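Long-range contacts in 3-dehydroquinate dehydratase (Aquifex aeolicus, PDB 2YSW), which catalyses the cis-dehydration of 3-dehydroquinate to 3-dehydroshikimate, the third step of the chorismate pathway toward the aromatic amino acids, by way of a Schiff base: residues Leu2-Leu7 with Ala24-Leu29; Leu58-Pro63 with Lys71-Leu76; Arg155-Ser160 with Lys167-Met172. All coordinates share one frame; numbering follows the deposited sequence.

Contact 1. Residues Leu2-Leu7 with Ala24-Leu29; sequences LIAVPL and ADIVEL
Ile3 meets Asp25 just ahead of a parallel strand pairing that runs from Ala4-Ile26 to Leu7-Leu29. Among the backbone bonds, Ile3 O receives two N-H groups, those of Asp25 and Ile26, each with its N at 2.9 Å. Val5 then fits between Ile26 and Glu28: its N donates to Ile26 O, and its O accepts from Glu28 N at 2.8 Å. Leu7 N to Glu28 O completes the set.

The side-chain hydrogen bond is nearly straight: Ile3 N donates to Asp25 OD2 at 2.9 Å with an angle of 168° at the hydrogen, and is taken on the anti lone pair of OD2. With CG beside its own backbone N (chi1 -56°), Asp25 turns its carboxylate back to the strand start, where OD2 also forms a salt bridge with Arg213. With an alanine here, Ile3 N and Arg213 would probably lose their shared acceptor.

Apolar contacts divide by sheet face. Ala4 CB meets Ile26 CB at 3.8 Å on the face carrying Pro6 and Glu28; on the other, the Leu7 and Val27 side chains cross at about a right angle, CD1 of Leu7 3.8 Å from CG1 of Val27, beside helix 12-21.

Glu28 OE1 lies 3.5 Å from Pro6 CG, while OE2 bonds Thr59. This first beta-alpha-beta unit of the TIM barrel thus holds Glu28, a predicted 3-dehydroquinate ligand, with its side chain about 4 Å from that of Lys142, the Schiff-base residue.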
loop_
_atom_site.group_PDB
_atom_site.type_symbol
_atom_site.label_atom_id
_atom_site.label_comp_id
_atom_site.label_asym_id
_atom_site.label_seq_id
_atom_site.Cartn_x
_atom_site.Cartn_y
_atom_site.Cartn_z
ATOM N N LEU A 2 -10.489 2.345 10.221
ATOM C CA LEU A 2 -11.922 2.611 10.216
ATOM C C LEU A 2 -12.296 2.992 8.792
ATOM O O LEU A 2 -11.604 3.793 8.160
ATOM C CB LEU A 2 -12.242 3.760 11.180
ATOM C CG LEU A 2 -11.896 3.452 12.646
ATOM C CD1 LEU A 2 -12.116 4.675 13.521
ATOM C CD2 LEU A 2 -12.740 2.284 13.122
ATOM N N ILE A 3 -13.395 2.431 8.299
ATOM C CA ILE A 3 -13.844 2.708 6.942
ATOM C C ILE A 3 -15.048 3.636 6.977
ATOM O O ILE A 3 -16.051 3.360 7.641
ATOM C CB ILE A 3 -14.217 1.406 6.197
ATOM C CG1 ILE A 3 -12.990 0.496 6.126
ATOM C CG2 ILE A 3 -14.717 1.721 4.783
ATOM C CD1 ILE A 3 -13.257 -0.859 5.477
ATOM N N ALA A 4 -14.935 4.746 6.258
ATOM C CA ALA A 4 -15.999 5.729 6.221
ATOM C C ALA A 4 -16.601 5.788 4.833
ATOM O O ALA A 4 -15.915 5.559 3.837
ATOM C CB ALA A 4 -15.453 7.091 6.620
ATOM N N VAL A 5 -17.894 6.080 4.775
ATOM C CA VAL A 5 -18.606 6.196 3.510
ATOM C C VAL A 5 -19.325 7.539 3.492
ATOM O O VAL A 5 -20.125 7.843 4.389
ATOM C CB VAL A 5 -19.659 5.074 3.338
ATOM C CG1 VAL A 5 -20.444 5.285 2.053
ATOM C CG2 VAL A 5 -18.976 3.718 3.307
ATOM N N PRO A 6 -19.016 8.381 2.494
ATOM C CA PRO A 6 -19.642 9.696 2.362
ATOM C C PRO A 6 -21.037 9.515 1.773
ATOM O O PRO A 6 -21.221 8.756 0.820
ATOM C CB PRO A 6 -18.714 10.434 1.391
ATOM C CG PRO A 6 -17.402 9.697 1.507
ATOM C CD PRO A 6 -17.845 8.271 1.607
ATOM N N LEU A 7 -22.018 10.212 2.326
ATOM C CA LEU A 7 -23.380 10.099 1.828
ATOM C C LEU A 7 -24.071 11.445 1.822
ATOM O O LEU A 7 -23.871 12.242 2.738
ATOM C CB LEU A 7 -24.199 9.152 2.717
ATOM C CG LEU A 7 -23.835 7.661 2.780
ATOM C CD1 LEU A 7 -24.774 6.959 3.755
ATOM C CD2 LEU A 7 -23.935 7.042 1.389
ATOM N N ALA A 24 -19.239 -0.952 6.850
ATOM C CA ALA A 24 -18.732 0.397 7.087
ATOM C C ALA A 24 -18.741 0.696 8.588
ATOM O O ALA A 24 -19.633 0.252 9.309
ATOM C CB ALA A 24 -19.582 1.423 6.343
ATOM N N ASP A 25 -17.740 1.434 9.057
ATOM C CA ASP A 25 -17.663 1.792 10.469
ATOM C C ASP A 25 -18.190 3.211 10.672
ATOM O O ASP A 25 -18.655 3.567 11.754
ATOM C CB ASP A 25 -16.214 1.757 10.957
ATOM C CG ASP A 25 -15.543 0.418 10.726
ATOM O OD1 ASP A 25 -15.915 -0.568 11.398
ATOM O OD2 ASP A 25 -14.640 0.352 9.870
ATOM N N ILE A 26 -18.122 4.012 9.615
ATOM C CA ILE A 26 -18.524 5.408 9.689
ATOM C C ILE A 26 -19.289 5.887 8.469
ATOM O O ILE A 26 -19.097 5.390 7.355
ATOM C CB ILE A 26 -17.270 6.325 9.818
ATOM C CG1 ILE A 26 -16.480 5.980 11.084
ATOM C CG2 ILE A 26 -17.678 7.799 9.815
ATOM C CD1 ILE A 26 -15.103 6.658 11.143
ATOM N N VAL A 27 -20.169 6.852 8.701
ATOM C CA VAL A 27 -20.911 7.484 7.629
ATOM C C VAL A 27 -20.537 8.956 7.730
ATOM O O VAL A 27 -20.712 9.582 8.784
ATOM C CB VAL A 27 -22.445 7.369 7.786
ATOM C CG1 VAL A 27 -23.122 8.387 6.876
ATOM C CG2 VAL A 27 -22.915 5.964 7.423
ATOM N N GLU A 28 -19.974 9.494 6.657
ATOM C CA GLU A 28 -19.626 10.898 6.640
ATOM C C GLU A 28 -20.798 11.621 5.983
ATOM O O GLU A 28 -21.146 11.345 4.823
ATOM C CB GLU A 28 -18.349 11.160 5.835
ATOM C CG GLU A 28 -18.068 12.656 5.669
ATOM C CD GLU A 28 -16.870 12.953 4.772
ATOM O OE1 GLU A 28 -16.711 12.260 3.744
ATOM O OE2 GLU A 28 -16.103 13.891 5.090
ATOM N N LEU A 29 -21.419 12.525 6.730
ATOM C CA LEU A 29 -22.535 13.290 6.202
ATOM C C LEU A 29 -21.985 14.495 5.459
ATOM O O LEU A 29 -21.452 15.419 6.077
ATOM C CB LEU A 29 -23.455 13.785 7.327
ATOM C CG LEU A 29 -24.217 12.787 8.201
ATOM C CD1 LEU A 29 -25.271 13.534 9.002
ATOM C CD2 LEU A 29 -24.885 11.745 7.331
#

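Contact 2. Residues Leu58-Pro63 with Lys71-Leu76; sequences LTIRSP and KNREEL
Arg73, in the first turn of helix 73-80, reaches back to Ile60 and Ser62 in the loop that leaves strand 55-59, so the contact ties strand to helix within one beta-alpha-beta unit of the TIM barrel. Its side chain can be followed outward. CB packs on Ile60 CG2 at 3.6 Å. CG sits between the backbone N and the carbonyl carbon (chi1 79°), and a bend at chi3 then carries the chain over to the loop. NE makes a weak bond to Ile60 O, 3.4 Å away, and another weak one to a water, which in turn bonds weakly to Arg61 O.

The tip holds the strong interaction. NH2 donates to Ile60 O at 2.7 Å with an angle of 169° at the hydrogen, and the oxygen is only 4° out of the guanidinium plane, so the carbonyl is met at the edge of the group. Over one face, toward the rim, lies Ser62 CB, 3.9 Å above the plane. NH2 has a second partner in Glu90, whose carboxylate also accepts from Ser62 N; the charge and the loop backbone are therefore joined through one acidic group.

Arg61, between Ile60 and Ser62, points its CB away from the helix. A ligand of 3-dehydroquinate, it bonds Glu65 O through NH1, and its side chain comes within about 3 Å of that of His116, the proton donor/acceptor.

Deeper in, the Ile60 side chain crosses that of Leu76 at about a right angle, its CD1 3.6 Å from Leu76 CB, while Leu58 CD2 stands 4.1 Å from Leu76 O.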
loop_
_atom_site.group_PDB
_atom_site.type_symbol
_atom_site.label_atom_id
_atom_site.label_comp_id
_atom_site.label_asym_id
_atom_site.label_seq_id
_atom_site.Cartn_x
_atom_site.Cartn_y
_atom_site.Cartn_z
ATOM N N LEU A 58 -19.351 14.752 10.763
ATOM C CA LEU A 58 -20.158 15.884 10.323
ATOM C C LEU A 58 -19.284 16.750 9.415
ATOM O O LEU A 58 -18.321 17.354 9.873
ATOM C CB LEU A 58 -20.633 16.692 11.540
ATOM C CG LEU A 58 -21.318 18.044 11.302
ATOM C CD1 LEU A 58 -22.550 17.863 10.417
ATOM C CD2 LEU A 58 -21.701 18.662 12.648
ATOM N N THR A 59 -19.619 16.802 8.127
ATOM C CA THR A 59 -18.850 17.596 7.159
ATOM C C THR A 59 -19.723 18.617 6.424
ATOM O O THR A 59 -20.808 18.291 5.964
ATOM C CB THR A 59 -18.177 16.687 6.097
ATOM O OG1 THR A 59 -17.270 15.780 6.738
ATOM C CG2 THR A 59 -17.410 17.521 5.092
ATOM N N ILE A 60 -19.243 19.853 6.330
ATOM C CA ILE A 60 -19.961 20.921 5.634
ATOM C C ILE A 60 -18.888 21.644 4.807
ATOM O O ILE A 60 -18.503 22.776 5.106
ATOM C CB ILE A 60 -20.610 21.913 6.634
ATOM C CG1 ILE A 60 -21.286 21.141 7.778
ATOM C CG2 ILE A 60 -21.661 22.758 5.921
ATOM C CD1 ILE A 60 -21.852 22.027 8.870
ATOM N N ARG A 61 -18.408 20.962 3.772
ATOM C CA ARG A 61 -17.339 21.459 2.904
ATOM C C ARG A 61 -17.602 22.823 2.292
ATOM O O ARG A 61 -18.592 23.021 1.588
ATOM C CB ARG A 61 -17.068 20.455 1.778
ATOM C CG ARG A 61 -15.715 20.618 1.094
ATOM C CD ARG A 61 -14.584 19.991 1.927
ATOM N NE ARG A 61 -14.736 18.540 2.063
ATOM C CZ ARG A 61 -14.656 17.671 1.052
ATOM N NH1 ARG A 61 -14.421 18.100 -0.183
ATOM N NH2 ARG A 61 -14.811 16.368 1.274
ATOM N N SER A 62 -16.699 23.760 2.564
ATOM C CA SER A 62 -16.802 25.109 2.026
ATOM C C SER A 62 -16.588 25.074 0.509
ATOM O O SER A 62 -16.002 24.127 -0.028
ATOM C CB SER A 62 -15.744 26.009 2.669
ATOM O OG SER A 62 -14.436 25.521 2.417
ATOM N N PRO A 63 -17.079 26.100 -0.203
ATOM C CA PRO A 63 -16.911 26.146 -1.661
ATOM C C PRO A 63 -15.430 26.057 -2.057
ATOM O O PRO A 63 -15.070 25.324 -2.974
ATOM C CB PRO A 63 -17.532 27.493 -2.034
ATOM C CG PRO A 63 -18.606 27.657 -1.001
ATOM C CD PRO A 63 -17.903 27.227 0.267
ATOM N N LYS A 71 -25.507 28.388 4.065
ATOM C CA LYS A 71 -25.763 29.589 4.849
ATOM C C LYS A 71 -25.626 29.439 6.355
ATOM O O LYS A 71 -25.045 30.296 7.015
ATOM C CB LYS A 71 -27.159 30.114 4.532
ATOM C CG LYS A 71 -27.180 31.509 3.955
ATOM C CD LYS A 71 -26.579 31.548 2.566
ATOM C CE LYS A 71 -27.517 32.279 1.614
ATOM N NZ LYS A 71 -26.900 32.515 0.273
ATOM N N ASN A 72 -26.161 28.356 6.902
ATOM C CA ASN A 72 -26.110 28.147 8.346
ATOM C C ASN A 72 -25.024 27.165 8.808
ATOM O O ASN A 72 -25.174 26.525 9.842
ATOM C CB ASN A 72 -27.487 27.674 8.830
ATOM C CG ASN A 72 -27.893 26.335 8.225
ATOM O OD1 ASN A 72 -27.557 26.027 7.077
ATOM N ND2 ASN A 72 -28.632 25.538 8.992
ATOM N N ARG A 73 -23.919 27.069 8.071
ATOM C CA ARG A 73 -22.874 26.121 8.456
ATOM C C ARG A 73 -22.298 26.370 9.839
ATOM O O ARG A 73 -21.975 25.424 10.550
ATOM C CB ARG A 73 -21.749 26.076 7.404
ATOM C CG ARG A 73 -20.745 27.209 7.443
ATOM C CD ARG A 73 -19.897 27.207 6.169
ATOM N NE ARG A 73 -19.061 26.014 6.000
ATOM C CZ ARG A 73 -17.778 25.940 6.357
ATOM N NH1 ARG A 73 -17.179 26.985 6.914
ATOM N NH2 ARG A 73 -17.081 24.837 6.119
ATOM N N GLU A 74 -22.183 27.632 10.242
ATOM C CA GLU A 74 -21.638 27.928 11.562
ATOM C C GLU A 74 -22.567 27.400 12.653
ATOM O O GLU A 74 -22.112 26.839 13.648
ATOM C CB GLU A 74 -21.432 29.431 11.752
ATOM C CG GLU A 74 -20.845 29.771 13.114
ATOM C CD GLU A 74 -20.688 31.261 13.346
ATOM O OE1 GLU A 74 -21.043 32.054 12.443
ATOM O OE2 GLU A 74 -20.207 31.637 14.439
ATOM N N GLU A 75 -23.869 27.587 12.457
ATOM C CA GLU A 75 -24.871 27.115 13.409
ATOM C C GLU A 75 -24.799 25.594 13.481
ATOM O O GLU A 75 -24.754 25.014 14.560
ATOM C CB GLU A 75 -26.280 27.557 12.966
ATOM C CG GLU A 75 -27.352 26.460 13.059
ATOM C CD GLU A 75 -28.778 26.975 12.842
ATOM O OE1 GLU A 75 -29.361 27.487 13.822
ATOM O OE2 GLU A 75 -29.313 26.876 11.710
ATOM N N LEU A 76 -24.785 24.951 12.321
ATOM C CA LEU A 76 -24.717 23.496 12.274
ATOM C C LEU A 76 -23.470 22.969 13.001
ATOM O O LEU A 76 -23.569 22.082 13.845
ATOM C CB LEU A 76 -24.743 23.024 10.819
ATOM C CG LEU A 76 -26.031 23.317 10.037
ATOM C CD1 LEU A 76 -25.844 22.997 8.548
ATOM C CD2 LEU A 76 -27.170 22.499 10.613
HETATM O O HOH W 1 -20.211 25.043 3.171
#

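Contact 3. Residues Arg155-Ser160 with Lys167-Met172; sequences RLLCIS and KILISM
Ser160 and Leu157 meet Leu169 without rings or side-chain amides, so the flat groups that matter are peptide carbonyls. Ser160 OG donates to Leu157 O from above the carbonyl plane, 39° out of it, at 2.7 Å. Near another carbonyl, Ile170 O, lies Leu156 CD2, which also approaches Ser171 OG to 3.4 Å.

Leu169 fills the middle. Leu169 CD1 is 3.1 Å from Ser160 OG, a tight approach, and 4.1 Å from Leu157 CD2, the two leucine side chains crossing at a slant; Leu169 CD2 meets Leu156 CD1 at 4.2 Å. The helix and strand segments run nearly antiparallel, at 159° with a closest axis approach of 9.1 Å, as helix 150-160 returns the chain to strand 168-172 in a beta-alpha-beta unit of the TIM barrel. Ile170 turns its CB away from the helix, and its side chain lies about 4 Å from that of Arg180 and about 5 Å from that of Lys142.

Polar contacts gather at the C-terminal end of the helix segment. Bent at chi3 and chi4, the Lys167 chain brings NZ to Ser160 O in a weak bond of 3.4 Å; further bonds go to Gly165 O and Val163 O. A water bridges NZ and Ser160 OG, donating to the hydroxyl. Cys158, facing away from the strand, forms a disulfide with Cys158 of the second subunit.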
loop_
_atom_site.group_PDB
_atom_site.type_symbol
_atom_site.label_atom_id
_atom_site.label_comp_id
_atom_site.label_asym_id
_atom_site.label_seq_id
_atom_site.Cartn_x
_atom_site.Cartn_y
_atom_site.Cartn_z
ATOM N N ARG A 155 5.581 10.214 -1.650
ATOM C CA ARG A 155 6.025 11.421 -0.972
ATOM C C ARG A 155 5.072 11.826 0.169
ATOM O O ARG A 155 5.515 12.081 1.298
ATOM C CB ARG A 155 6.185 12.563 -1.995
ATOM C CG ARG A 155 6.822 13.834 -1.421
ATOM C CD ARG A 155 7.423 14.726 -2.513
ATOM N NE ARG A 155 6.425 15.245 -3.451
ATOM C CZ ARG A 155 5.584 16.240 -3.181
ATOM N NH1 ARG A 155 5.616 16.843 -1.998
ATOM N NH2 ARG A 155 4.713 16.641 -4.097
ATOM N N LEU A 156 3.772 11.877 -0.117
ATOM C CA LEU A 156 2.801 12.251 0.910
ATOM C C LEU A 156 2.891 11.316 2.112
ATOM O O LEU A 156 3.021 11.763 3.254
ATOM C CB LEU A 156 1.370 12.212 0.353
ATOM C CG LEU A 156 0.271 12.435 1.406
ATOM C CD1 LEU A 156 0.327 13.888 1.924
ATOM C CD2 LEU A 156 -1.099 12.122 0.801
ATOM N N LEU A 157 2.835 10.014 1.856
ATOM C CA LEU A 157 2.894 9.044 2.943
ATOM C C LEU A 157 4.160 9.154 3.789
ATOM O O LEU A 157 4.080 9.162 5.018
ATOM C CB LEU A 157 2.747 7.622 2.395
ATOM C CG LEU A 157 1.419 7.325 1.695
ATOM C CD1 LEU A 157 1.493 5.971 0.999
ATOM C CD2 LEU A 157 0.276 7.360 2.715
ATOM N N CYS A 158 5.320 9.261 3.141
ATOM C CA CYS A 158 6.583 9.347 3.872
ATOM C C CYS A 158 6.854 10.668 4.586
ATOM O O CYS A 158 7.309 10.680 5.732
ATOM C CB CYS A 158 7.742 9.000 2.937
ATOM S SG CYS A 158 7.645 7.248 2.453
ATOM N N ILE A 159 6.576 11.781 3.925
ATOM C CA ILE A 159 6.803 13.074 4.554
ATOM C C ILE A 159 5.905 13.259 5.780
ATOM O O ILE A 159 6.295 13.906 6.753
ATOM C CB ILE A 159 6.541 14.231 3.564
ATOM C CG1 ILE A 159 7.580 14.195 2.436
ATOM C CG2 ILE A 159 6.584 15.556 4.289
ATOM C CD1 ILE A 159 9.017 14.201 2.916
ATOM N N SER A 160 4.706 12.688 5.730
ATOM C CA SER A 160 3.758 12.811 6.833
ATOM C C SER A 160 4.290 12.166 8.113
ATOM O O SER A 160 3.876 12.534 9.218
ATOM C CB SER A 160 2.416 12.175 6.459
ATOM O OG SER A 160 2.501 10.759 6.509
ATOM N N LYS A 167 -3.485 10.598 12.086
ATOM C CA LYS A 167 -3.834 11.483 10.981
ATOM C C LYS A 167 -4.661 10.749 9.942
ATOM O O LYS A 167 -4.892 9.539 10.056
ATOM C CB LYS A 167 -2.560 12.059 10.315
ATOM C CG LYS A 167 -1.534 10.996 9.907
ATOM C CD LYS A 167 -0.321 11.617 9.212
ATOM C CE LYS A 167 0.484 12.505 10.148
ATOM N NZ LYS A 167 1.176 11.703 11.189
ATOM N N ILE A 168 -5.079 11.492 8.920
ATOM C CA ILE A 168 -5.856 10.951 7.817
ATOM C C ILE A 168 -5.181 11.431 6.533
ATOM O O ILE A 168 -5.093 12.641 6.283
ATOM C CB ILE A 168 -7.319 11.458 7.870
ATOM C CG1 ILE A 168 -7.970 11.019 9.187
ATOM C CG2 ILE A 168 -8.096 10.909 6.694
ATOM C CD1 ILE A 168 -9.337 11.643 9.463
ATOM N N LEU A 169 -4.694 10.482 5.738
ATOM C CA LEU A 169 -3.987 10.778 4.490
ATOM C C LEU A 169 -4.673 10.188 3.270
ATOM O O LEU A 169 -4.934 8.989 3.216
ATOM C CB LEU A 169 -2.555 10.228 4.559
ATOM C CG LEU A 169 -1.673 10.749 5.699
ATOM C CD1 LEU A 169 -0.428 9.885 5.842
ATOM C CD2 LEU A 169 -1.301 12.194 5.430
ATOM N N ILE A 170 -4.951 11.038 2.288
ATOM C CA ILE A 170 -5.584 10.600 1.056
ATOM C C ILE A 170 -4.926 11.208 -0.180
ATOM O O ILE A 170 -4.848 12.433 -0.315
ATOM C CB ILE A 170 -7.090 10.998 0.978
ATOM C CG1 ILE A 170 -7.872 10.473 2.191
ATOM C CG2 ILE A 170 -7.691 10.464 -0.320
ATOM C CD1 ILE A 170 -7.912 8.961 2.310
ATOM N N SER A 171 -4.435 10.353 -1.068
ATOM C CA SER A 171 -3.884 10.820 -2.334
ATOM C C SER A 171 -5.057 10.560 -3.278
ATOM O O SER A 171 -5.410 9.401 -3.527
ATOM C CB SER A 171 -2.666 9.989 -2.779
ATOM O OG SER A 171 -1.564 10.179 -1.914
ATOM N N MET A 172 -5.674 11.626 -3.781
ATOM C CA MET A 172 -6.819 11.483 -4.674
ATOM C C MET A 172 -6.399 11.145 -6.111
ATOM O O MET A 172 -5.239 11.326 -6.496
ATOM C CB MET A 172 -7.677 12.764 -4.655
ATOM C CG MET A 172 -8.265 13.146 -3.276
ATOM S SD MET A 172 -9.422 14.581 -3.301
ATOM C CE MET A 172 -8.277 15.888 -3.626
HETATM O O HOH W 2 2.429 9.545 9.389
#

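The three contacts follow one another along the chain and all reach the parallel sheet of the TIM barrel. Contacts 1 and 2 have centres about 18 Å apart and touch directly, because strands 26-30 and 55-59 are neighbours: Leu29 O and Thr59 N are 3.1 Å apart, probably hydrogen-bonded. Contact 3 involves strand 168-172, beside strand 140-146, which carries Lys142. Its centre lies about 19 Å from that of contact 1 and about 25 Å from that of contact 2, across the chain's centre from contact 2, touching neither. Contacts 1 and 2 hold the substrate-site residues Glu28 and Leu29 (both predicted) and Arg61, whereas contact 3 only comes near Lys142 and Arg180 through Ile170.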